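Long-range contacts in glycoside hydrolase YxiA (PDB 3LV4), which probably hydrolyses glycosidic bonds of L-arabinan, as a calcium-binding family 43 glycoside hydrolase resembling endo-1,5-alpha-L-arabinanases: residues 101-106 with 143-148; 165-170 with 195-200. One frame throughout, in Å; residues are numbered along the deposited sequence.

Contact 1 of 2, residues 101-106 with 143-148; sequences PRSALG and HPNVVD. With ACT (acetate ion), chain G.
Val146 is wedged against the start of strand 103-110, between Ser103 and Leu105. With CG1 anti to the carbonyl carbon (chi1 -60°), CG2 falls between the backbone N and the carbonyl carbon and meets the Ser103 peptide, Val146 CG2 lying 3.4 Å from Ser103 O. Farther along the strand, Leu105 CB packs alongside Val146 CB at 4.0 Å. The carbonyl of Val146 turns into the same apolar surroundings: Val146 O lies 3.3 Å from Leu105 CB and has no polar partner in the model, an uncommon state for a buried oxygen. Val146 is the centre of an inverse gamma turn, closed by Val147 N to Asn145 O at 2.8 Å. Asn145 makes the polar part of the contact. With CG anti to the backbone N (chi1 -173°), its side chain reaches across to Ser103, and Asn145 ND2 donates nearly in its amide plane to Ser103 OG, at a modelled 2.5 Å that is doubtfully short. Asn145 ND2 is also hydrogen-bonded to Ser126 OG of the neighbouring strand 118-126, and the two partners together would fix the rotation of the amide. Pro101 CB packs against Asn145 CG at 3.6 Å. This is propeller packing: in the five-bladed GH43 catalytic domain, the four-stranded blade containing strand 103-110 meets the linker to the next blade, which ends on Asp148, the predicted modulator of the proton donor's pKa.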
loop_
_atom_site.group_PDB
_atom_site.type_symbol
_atom_site.label_atom_id
_atom_site.label_comp_id
_atom_site.label_asym_id
_atom_site.label_seq_id
_atom_site.Cartn_x
_atom_site.Cartn_y
_atom_site.Cartn_z
ATOM N N PRO A 101 -17.601 5.553 11.785
ATOM C CA PRO A 101 -16.266 6.092 12.065
ATOM C C PRO A 101 -16.105 6.560 13.512
ATOM O O PRO A 101 -15.580 7.645 13.756
ATOM C CB PRO A 101 -16.169 7.284 11.113
ATOM C CG PRO A 101 -17.573 7.748 10.948
ATOM C CD PRO A 101 -18.451 6.512 11.056
ATOM N N ARG A 102 -16.567 5.741 14.454
ATOM C CA ARG A 102 -16.406 6.014 15.869
ATOM C C ARG A 102 -15.030 5.523 16.264
ATOM O O ARG A 102 -14.857 4.342 16.559
ATOM C CB ARG A 102 -17.486 5.264 16.650
ATOM C CG ARG A 102 -17.405 5.395 18.159
ATOM C CD ARG A 102 -17.928 6.733 18.608
ATOM N NE ARG A 102 -17.960 6.853 20.062
ATOM C CZ ARG A 102 -18.589 7.834 20.700
ATOM N NH1 ARG A 102 -19.242 8.760 20.007
ATOM N NH2 ARG A 102 -18.572 7.882 22.024
ATOM N N SER A 103 -14.050 6.425 16.261
ATOM C CA SER A 103 -12.656 6.014 16.404
ATOM C C SER A 103 -11.839 6.983 17.232
ATOM O O SER A 103 -12.179 8.165 17.362
ATOM C CB SER A 103 -11.998 5.863 15.025
ATOM O OG SER A 103 -12.787 5.065 14.165
ATOM N N ALA A 104 -10.759 6.461 17.796
ATOM C CA ALA A 104 -9.766 7.281 18.470
ATOM C C ALA A 104 -8.385 6.926 17.938
ATOM O O ALA A 104 -8.103 5.757 17.654
ATOM C CB ALA A 104 -9.830 7.081 19.994
ATOM N N LEU A 105 -7.540 7.944 17.794
ATOM C CA LEU A 105 -6.177 7.767 17.323
ATOM C C LEU A 105 -5.238 8.332 18.386
ATOM O O LEU A 105 -5.389 9.481 18.815
ATOM C CB LEU A 105 -5.989 8.512 15.989
ATOM C CG LEU A 105 -4.591 8.579 15.359
ATOM C CD1 LEU A 105 -4.184 7.240 14.792
ATOM C CD2 LEU A 105 -4.582 9.640 14.260
ATOM N N GLY A 106 -4.278 7.528 18.825
ATOM C CA GLY A 106 -3.383 7.958 19.884
ATOM C C GLY A 106 -1.939 7.598 19.629
ATOM O O GLY A 106 -1.612 6.990 18.605
ATOM N N HIS A 143 -15.348 14.935 7.349
ATOM C CA HIS A 143 -14.313 14.655 8.334
ATOM C C HIS A 143 -13.829 13.222 8.216
ATOM O O HIS A 143 -14.588 12.334 7.852
ATOM C CB HIS A 143 -14.824 14.907 9.761
ATOM C CG HIS A 143 -15.189 16.335 10.025
ATOM N ND1 HIS A 143 -16.371 16.706 10.633
ATOM C CD2 HIS A 143 -14.534 17.486 9.744
ATOM C CE1 HIS A 143 -16.425 18.021 10.720
ATOM N NE2 HIS A 143 -15.317 18.519 10.189
ATOM N N PRO A 144 -12.552 12.993 8.537
ATOM C CA PRO A 144 -11.977 11.653 8.398
ATOM C C PRO A 144 -12.472 10.705 9.480
ATOM O O PRO A 144 -13.037 11.147 10.483
ATOM C CB PRO A 144 -10.474 11.907 8.588
ATOM C CG PRO A 144 -10.430 13.088 9.516
ATOM C CD PRO A 144 -11.574 13.968 9.052
ATOM N N ASN A 145 -12.295 9.408 9.236
ATOM C CA ASN A 145 -12.282 8.392 10.277
ATOM C C ASN A 145 -10.826 8.357 10.727
ATOM O O ASN A 145 -9.941 8.185 9.895
ATOM C CB ASN A 145 -12.683 7.035 9.681
ATOM C CG ASN A 145 -12.858 5.951 10.737
ATOM O OD1 ASN A 145 -13.001 4.759 10.418
ATOM N ND2 ASN A 145 -12.858 6.354 11.995
ATOM N N VAL A 146 -10.567 8.552 12.020
ATOM C CA VAL A 146 -9.193 8.752 12.492
ATOM C C VAL A 146 -8.419 7.443 12.681
ATOM O O VAL A 146 -8.047 7.065 13.799
ATOM C CB VAL A 146 -9.133 9.654 13.757
ATOM C CG1 VAL A 146 -9.731 11.017 13.438
ATOM C CG2 VAL A 146 -9.876 9.011 14.944
ATOM N N VAL A 147 -8.162 6.775 11.559
ATOM C CA VAL A 147 -7.483 5.491 11.562
ATOM C C VAL A 147 -6.417 5.476 10.458
ATOM O O VAL A 147 -6.255 6.457 9.726
ATOM C CB VAL A 147 -8.490 4.332 11.337
ATOM C CG1 VAL A 147 -9.535 4.312 12.448
ATOM C CG2 VAL A 147 -9.174 4.456 9.954
ATOM N N ASP A 148 -5.680 4.373 10.354
ATOM C CA ASP A 148 -4.738 4.166 9.251
ATOM C C ASP A 148 -3.666 5.250 9.082
ATOM O O ASP A 148 -3.466 5.743 7.977
ATOM C CB ASP A 148 -5.493 4.016 7.919
ATOM C CG ASP A 148 -6.324 2.754 7.847
ATOM O OD1 ASP A 148 -6.417 2.024 8.862
ATOM O OD2 ASP A 148 -6.891 2.498 6.756
HETATM C C ACT G . -19.990 11.453 22.124
HETATM O O ACT G . -19.754 10.442 22.827
HETATM O OXT ACT G . -20.487 11.231 21.002
HETATM C CH3 ACT G . -19.672 12.845 22.595
#

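Contact 2 of 2, residues 165-170 with 195-200; sequences SYSGGI and GNHSRI. With ACT (acetate ion), chain H.
Tyr166 and Arg199 run side by side and point the same way, the backbone of Arg199 beneath one face of the phenol ring. Arg199 CA sits 3.8 Å from the ring centroid and 14° off its normal, a CH-pi contact, while the aliphatic chain continues toward the hydroxyl, bringing Arg199 CD to 3.5 Å from Tyr166 OH. A bend at chi3 (-66°) turns the guanidinium 78° from the ring plane. Its NH1 donates to a water that also hydrogen-bonds Tyr166 OH, and its NH2 forms a salt bridge with Asp264. Behind the ring the backbones join, Tyr166 N donating to Ile200 O at 2.9 Å and Tyr166 CA making a CA-H...O contact of 3.1 Å with Ser198 O. His197 N donates to Ser167 O, a carbonyl of the type II' turn from Tyr166 to Gly169, at 2.9 Å; a water accepting from Gly195 N and Ser198 N also lies within hydrogen-bonding distance of that oxygen. Ser167 OG bonds OXT of an acetate, probably from the crystallisation liquor, at 3.1 Å. Ile170 CG1 meets Ile200 CG2 at 4.1 Å. Main-chain bonds and waters, more than side-chain charge, thus join two irregular loops, and the second leads directly into Glu201, the predicted proton donor.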
loop_
_atom_site.group_PDB
_atom_site.type_symbol
_atom_site.label_atom_id
_atom_site.label_comp_id
_atom_site.label_asym_id
_atom_site.label_seq_id
_atom_site.Cartn_x
_atom_site.Cartn_y
_atom_site.Cartn_z
ATOM N N SER A 165 -9.670 6.762 6.551
ATOM C CA SER A 165 -10.276 5.627 5.877
ATOM C C SER A 165 -11.722 5.966 5.594
ATOM O O SER A 165 -12.479 6.261 6.521
ATOM C CB SER A 165 -10.273 4.388 6.764
ATOM O OG SER A 165 -11.165 3.428 6.215
ATOM N N TYR A 166 -12.104 5.908 4.320
ATOM C CA TYR A 166 -13.485 6.162 3.914
ATOM C C TYR A 166 -13.916 7.508 4.491
ATOM O O TYR A 166 -13.134 8.454 4.501
ATOM C CB TYR A 166 -14.425 5.052 4.405
ATOM C CG TYR A 166 -14.266 3.681 3.751
ATOM C CD1 TYR A 166 -13.016 3.179 3.387
ATOM C CD2 TYR A 166 -15.380 2.867 3.541
ATOM C CE1 TYR A 166 -12.889 1.910 2.803
ATOM C CE2 TYR A 166 -15.261 1.607 2.967
ATOM C CZ TYR A 166 -14.017 1.131 2.602
ATOM O OH TYR A 166 -13.923 -0.135 2.041
ATOM N N SER A 167 -15.145 7.592 5.000
ATOM C CA SER A 167 -15.656 8.854 5.561
ATOM C C SER A 167 -15.251 10.089 4.738
ATOM O O SER A 167 -15.446 10.117 3.518
ATOM C CB SER A 167 -15.228 9.001 7.028
ATOM O OG SER A 167 -15.865 8.013 7.834
ATOM N N GLY A 168 -14.670 11.094 5.395
ATOM C CA GLY A 168 -14.425 12.375 4.751
ATOM C C GLY A 168 -13.173 12.443 3.902
ATOM O O GLY A 168 -12.929 13.456 3.227
ATOM N N GLY A 169 -12.365 11.386 3.935
ATOM C CA GLY A 169 -11.200 11.319 3.071
ATOM C C GLY A 169 -9.884 11.084 3.787
ATOM O O GLY A 169 -9.849 10.685 4.957
ATOM N N ILE A 170 -8.800 11.342 3.066
ATOM C CA ILE A 170 -7.445 11.135 3.551
ATOM C C ILE A 170 -6.857 12.509 3.827
ATOM O O ILE A 170 -6.920 13.393 2.973
ATOM C CB ILE A 170 -6.586 10.418 2.471
ATOM C CG1 ILE A 170 -7.203 9.058 2.104
ATOM C CG2 ILE A 170 -5.112 10.308 2.906
ATOM C CD1 ILE A 170 -7.357 8.078 3.290
ATOM N N GLY A 195 -13.837 12.041 0.325
ATOM C CA GLY A 195 -15.032 12.745 0.745
ATOM C C GLY A 195 -16.235 11.884 0.433
ATOM O O GLY A 195 -16.161 11.004 -0.420
ATOM N N ASN A 196 -17.337 12.120 1.134
ATOM C CA ASN A 196 -18.592 11.434 0.844
ATOM C C ASN A 196 -18.494 9.911 0.895
ATOM O O ASN A 196 -19.096 9.220 0.081
ATOM C CB ASN A 196 -19.137 11.881 -0.517
ATOM C CG ASN A 196 -19.460 13.360 -0.552
ATOM O OD1 ASN A 196 -19.811 13.951 0.479
ATOM N ND2 ASN A 196 -19.340 13.973 -1.730
ATOM N N HIS A 197 -17.750 9.396 1.871
ATOM C CA HIS A 197 -17.676 7.958 2.097
ATOM C C HIS A 197 -17.140 7.190 0.876
ATOM O O HIS A 197 -17.707 6.172 0.469
ATOM C CB HIS A 197 -19.047 7.417 2.539
ATOM C CG HIS A 197 -19.505 7.944 3.863
ATOM N ND1 HIS A 197 -20.415 8.975 3.987
ATOM C CD2 HIS A 197 -19.190 7.572 5.125
ATOM C CE1 HIS A 197 -20.634 9.220 5.265
ATOM N NE2 HIS A 197 -19.905 8.378 5.979
ATOM N N SER A 198 -16.041 7.684 0.311
ATOM C CA SER A 198 -15.338 6.997 -0.771
ATOM C C SER A 198 -14.556 5.829 -0.197
ATOM O O SER A 198 -14.003 5.928 0.898
ATOM C CB SER A 198 -14.322 7.931 -1.420
ATOM O OG SER A 198 -14.927 9.126 -1.859
ATOM N N ARG A 199 -14.465 4.740 -0.947
ATOM C CA ARG A 199 -13.744 3.577 -0.447
ATOM C C ARG A 199 -12.265 3.758 -0.741
ATOM O O ARG A 199 -11.731 3.180 -1.688
ATOM C CB ARG A 199 -14.304 2.280 -1.031
ATOM C CG ARG A 199 -15.770 2.065 -0.622
ATOM C CD ARG A 199 -16.139 0.585 -0.524
ATOM N NE ARG A 199 -16.092 -0.068 -1.829
ATOM C CZ ARG A 199 -16.176 -1.384 -2.002
ATOM N NH1 ARG A 199 -16.300 -2.185 -0.947
ATOM N NH2 ARG A 199 -16.131 -1.898 -3.223
ATOM N N ILE A 200 -11.628 4.596 0.076
ATOM C CA ILE A 200 -10.205 4.899 -0.031
ATOM C C ILE A 200 -9.630 4.917 1.378
ATOM O O ILE A 200 -10.155 5.606 2.252
ATOM C CB ILE A 200 -9.962 6.275 -0.685
ATOM C CG1 ILE A 200 -10.723 6.384 -2.014
ATOM C CG2 ILE A 200 -8.459 6.513 -0.875
ATOM C CD1 ILE A 200 -10.573 7.726 -2.731
HETATM C C ACT H . -17.331 5.003 6.778
HETATM O O ACT H . -17.317 5.628 5.676
HETATM O OXT ACT H . -16.268 5.002 7.465
HETATM C CH3 ACT H . -18.566 4.290 7.248
HETATM O O HOH W 1 -11.450 8.149 2.308
HETATM O O HOH W 2 -16.540 -1.677 2.122
HETATM O O HOH W 3 -13.826 9.337 1.510
#

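Contacts 1 and 2 follow one another along the chain, their centres 11 Å apart, and meet by van der Waals packing: Asn145 CB lies 3.3 Å from Ser165 O, Val147 CG2 3.4 Å from Ser165 CB, and Pro101 CB 3.4 Å from Ser167 OG. Ser165 links them to the predicted catalytic centre. Its hydroxyl is hydrogen-bonded to Glu201, the probable proton donor. The side chain of Ser165 is about 4 Å, between nearest atoms, from that of Asp148, the likely pKa modulator. Residues 143-148 end on Asp148 and 195-200 run into Glu201, with 165-170 between them. A calcium ion lies about 9 Å from the nearest atom of the Val147 side chain.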